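Local coordinates for amyloid beta A4 protein-binding family B member 1 (Homo sapiens, PDB 2HO2) that binds proline-rich peptides, such as one from hMena, through its WW domain, consistent with a role as a protein-interaction adaptor, at residues T17-I22 and W29-R34. Numbering follows the deposited sequence.
Sequences TYYWHI and WEPPGR
Tyr18 and Trp29 bring the backbones closest, with their CA atoms 4.7 Å apart, where the chain leaves strand 26-28 and passes the start of strand 17-21. A water bridges the two backbones here, donating to Thr17 O at 2.6 Å and to Trp29 O at 2.7 Å. The Trp29 indole lies against the start of the strand. Tyr18 CB sits over the face of the indole six-membered ring in a CH-pi contact, 4.0 Å from the centroid. With Tyr18 CG between the backbone N and the carbonyl carbon (chi1 65°), the phenol ring turns its edge to the indole face, an edge-to-face pair with the six-membered ring, planes at 58°. The two rings form part of the peptide-binding surface. Tyr18 OH and Trp29 NE1 each hydrogen-bond to the backbone of the bound peptide, and both rings pack on its apolar side chains.

Tyr19 points from the other side of the strand. Pro31 CA and Pro32 CD make CH-pi contacts over one face of its ring, with Pro32 CD 3.8 Å from the centroid. Trp29 O meets the same ring at its edge, 3.6 Å from Tyr19 CE2. Leu4 touches both Tyr19 and Pro32, and Trp8 of strand 8-12 packs on Pro32. Trp8, Tyr19 and Pro32 correspond to the usual WW-domain core. Pro31 and Pro32 thus cover the middle strand of the three-stranded antiparallel sheet on the face away from the peptide, while Trp29 stays on the peptide side.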
loop_
_atom_site.group_PDB
_atom_site.type_symbol
_atom_site.label_atom_id
_atom_site.label_comp_id
_atom_site.label_asym_id
_atom_site.label_seq_id
_atom_site.Cartn_x
_atom_site.Cartn_y
_atom_site.Cartn_z
ATOM N N THR A 17 8.711 -3.396 -0.009
ATOM C CA THR A 17 7.418 -3.106 0.582
ATOM C C THR A 17 6.918 -1.784 0.104
ATOM O O THR A 17 7.686 -0.803 0.105
ATOM C CB THR A 17 7.651 -3.073 2.061
ATOM O OG1 THR A 17 8.106 -4.397 2.454
ATOM C CG2 THR A 17 6.444 -2.590 2.807
ATOM N N TYR A 18 5.649 -1.710 -0.308
ATOM C CA TYR A 18 5.023 -0.458 -0.627
ATOM C C TYR A 18 3.736 -0.333 0.161
ATOM O O TYR A 18 3.394 -1.179 0.967
ATOM C CB TYR A 18 4.798 -0.314 -2.132
ATOM C CG TYR A 18 3.830 -1.289 -2.773
ATOM C CD1 TYR A 18 4.225 -2.554 -3.135
ATOM C CD2 TYR A 18 2.523 -0.917 -3.010
ATOM C CE1 TYR A 18 3.373 -3.409 -3.792
ATOM C CE2 TYR A 18 1.677 -1.730 -3.685
ATOM C CZ TYR A 18 2.099 -2.980 -4.079
ATOM O OH TYR A 18 1.259 -3.863 -4.760
ATOM N N TYR A 19 3.028 0.757 -0.103
ATOM C CA TYR A 19 1.856 1.128 0.689
ATOM C C TYR A 19 0.657 1.370 -0.199
ATOM O O TYR A 19 0.773 1.981 -1.257
ATOM C CB TYR A 19 2.169 2.342 1.538
ATOM C CG TYR A 19 3.370 2.132 2.406
ATOM C CD1 TYR A 19 3.276 1.536 3.634
ATOM C CD2 TYR A 19 4.648 2.437 1.945
ATOM C CE1 TYR A 19 4.396 1.268 4.374
ATOM C CE2 TYR A 19 5.784 2.129 2.695
ATOM C CZ TYR A 19 5.651 1.561 3.907
ATOM O OH TYR A 19 6.760 1.311 4.691
ATOM N N TRP A 20 -0.488 0.895 0.259
ATOM C CA TRP A 20 -1.767 0.977 -0.430
ATOM C C TRP A 20 -2.796 1.678 0.433
ATOM O O TRP A 20 -3.032 1.277 1.601
ATOM C CB TRP A 20 -2.226 -0.454 -0.739
ATOM C CG TRP A 20 -3.607 -0.617 -1.288
ATOM C CD1 TRP A 20 -4.379 0.256 -1.989
ATOM C CD2 TRP A 20 -4.390 -1.779 -1.087
ATOM N NE1 TRP A 20 -5.600 -0.340 -2.297
ATOM C CE2 TRP A 20 -5.640 -1.563 -1.711
ATOM C CE3 TRP A 20 -4.183 -2.957 -0.399
ATOM C CZ2 TRP A 20 -6.665 -2.513 -1.702
ATOM C CZ3 TRP A 20 -5.223 -3.908 -0.399
ATOM C CH2 TRP A 20 -6.416 -3.668 -1.047
ATOM N N HIS A 21 -3.365 2.742 -0.114
ATOM C CA HIS A 21 -4.421 3.496 0.591
ATOM C C HIS A 21 -5.727 2.939 0.093
ATOM O O HIS A 21 -6.136 3.177 -1.029
ATOM C CB HIS A 21 -4.303 4.949 0.278
ATOM C CG HIS A 21 -5.266 5.802 1.035
ATOM N ND1 HIS A 21 -6.257 6.514 0.399
ATOM C CD2 HIS A 21 -5.337 6.070 2.352
ATOM C CE1 HIS A 21 -6.902 7.200 1.319
ATOM N NE2 HIS A 21 -6.384 6.926 2.517
ATOM N N ILE A 22 -6.392 2.188 0.945
ATOM C CA ILE A 22 -7.616 1.482 0.539
ATOM C C ILE A 22 -8.722 2.396 0.015
ATOM O O ILE A 22 -9.336 2.098 -0.973
ATOM C CB ILE A 22 -8.164 0.619 1.690
ATOM C CG1 ILE A 22 -7.532 -0.777 1.609
ATOM C CG2 ILE A 22 -9.701 0.532 1.644
ATOM C CD1 ILE A 22 -6.010 -0.789 1.845
ATOM N N TRP A 29 5.592 4.177 -2.764
ATOM C CA TRP A 29 6.763 3.643 -2.085
ATOM C C TRP A 29 7.084 4.333 -0.771
ATOM O O TRP A 29 7.646 3.748 0.112
ATOM C CB TRP A 29 7.993 3.654 -3.005
ATOM C CG TRP A 29 7.843 2.687 -4.143
ATOM C CD1 TRP A 29 7.485 2.995 -5.422
ATOM C CD2 TRP A 29 8.014 1.273 -4.093
ATOM N NE1 TRP A 29 7.429 1.833 -6.179
ATOM C CE2 TRP A 29 7.717 0.764 -5.392
ATOM C CE3 TRP A 29 8.331 0.382 -3.088
ATOM C CZ2 TRP A 29 7.857 -0.577 -5.715
ATOM C CZ3 TRP A 29 8.388 -0.968 -3.401
ATOM C CH2 TRP A 29 8.121 -1.413 -4.696
ATOM N N GLU A 30 6.757 5.601 -0.661
ATOM C CA GLU A 30 7.057 6.372 0.543
ATOM C C GLU A 30 6.131 5.966 1.678
ATOM O O GLU A 30 4.919 5.888 1.502
ATOM C CB GLU A 30 6.811 7.876 0.235
ATOM C CG GLU A 30 7.641 8.447 -0.819
ATOM C CD GLU A 30 7.197 8.283 -2.255
ATOM O OE1 GLU A 30 6.129 7.674 -2.510
ATOM O OE2 GLU A 30 7.992 8.766 -3.158
ATOM N N PRO A 31 6.656 5.752 2.895
ATOM C CA PRO A 31 5.790 5.478 4.020
ATOM C C PRO A 31 4.803 6.633 4.242
ATOM O O PRO A 31 5.187 7.801 4.178
ATOM C CB PRO A 31 6.764 5.317 5.154
ATOM C CG PRO A 31 8.010 4.874 4.568
ATOM C CD PRO A 31 8.076 5.577 3.249
ATOM N N PRO A 32 3.543 6.317 4.527
ATOM C CA PRO A 32 2.540 7.329 4.633
ATOM C C PRO A 32 2.474 8.042 5.994
ATOM O O PRO A 32 1.672 8.977 6.169
ATOM C CB PRO A 32 1.262 6.543 4.402
ATOM C CG PRO A 32 1.549 5.242 4.913
ATOM C CD PRO A 32 2.995 4.966 4.569
ATOM N N GLY A 33 3.287 7.623 6.959
ATOM C CA GLY A 33 3.401 8.281 8.265
ATOM C C GLY A 33 2.835 7.328 9.304
ATOM O O GLY A 33 2.605 6.134 9.048
ATOM N N ARG A 34 2.596 7.857 10.497
ATOM C CA ARG A 34 2.155 7.024 11.627
ATOM C C ARG A 34 0.852 7.471 12.273
ATOM O O ARG A 34 -0.114 6.703 12.336
ATOM C CB ARG A 34 3.228 7.015 12.712
ATOM C CG ARG A 34 4.559 6.515 12.246
ATOM C CD ARG A 34 5.303 5.848 13.380
ATOM N NE ARG A 34 6.610 5.394 12.924
ATOM C CZ ARG A 34 6.827 4.300 12.193
ATOM N NH1 ARG A 34 5.822 3.505 11.824
ATOM N NH2 ARG A 34 8.063 3.996 11.829
HETATM O O HOH W 1 8.810 1.416 0.914
#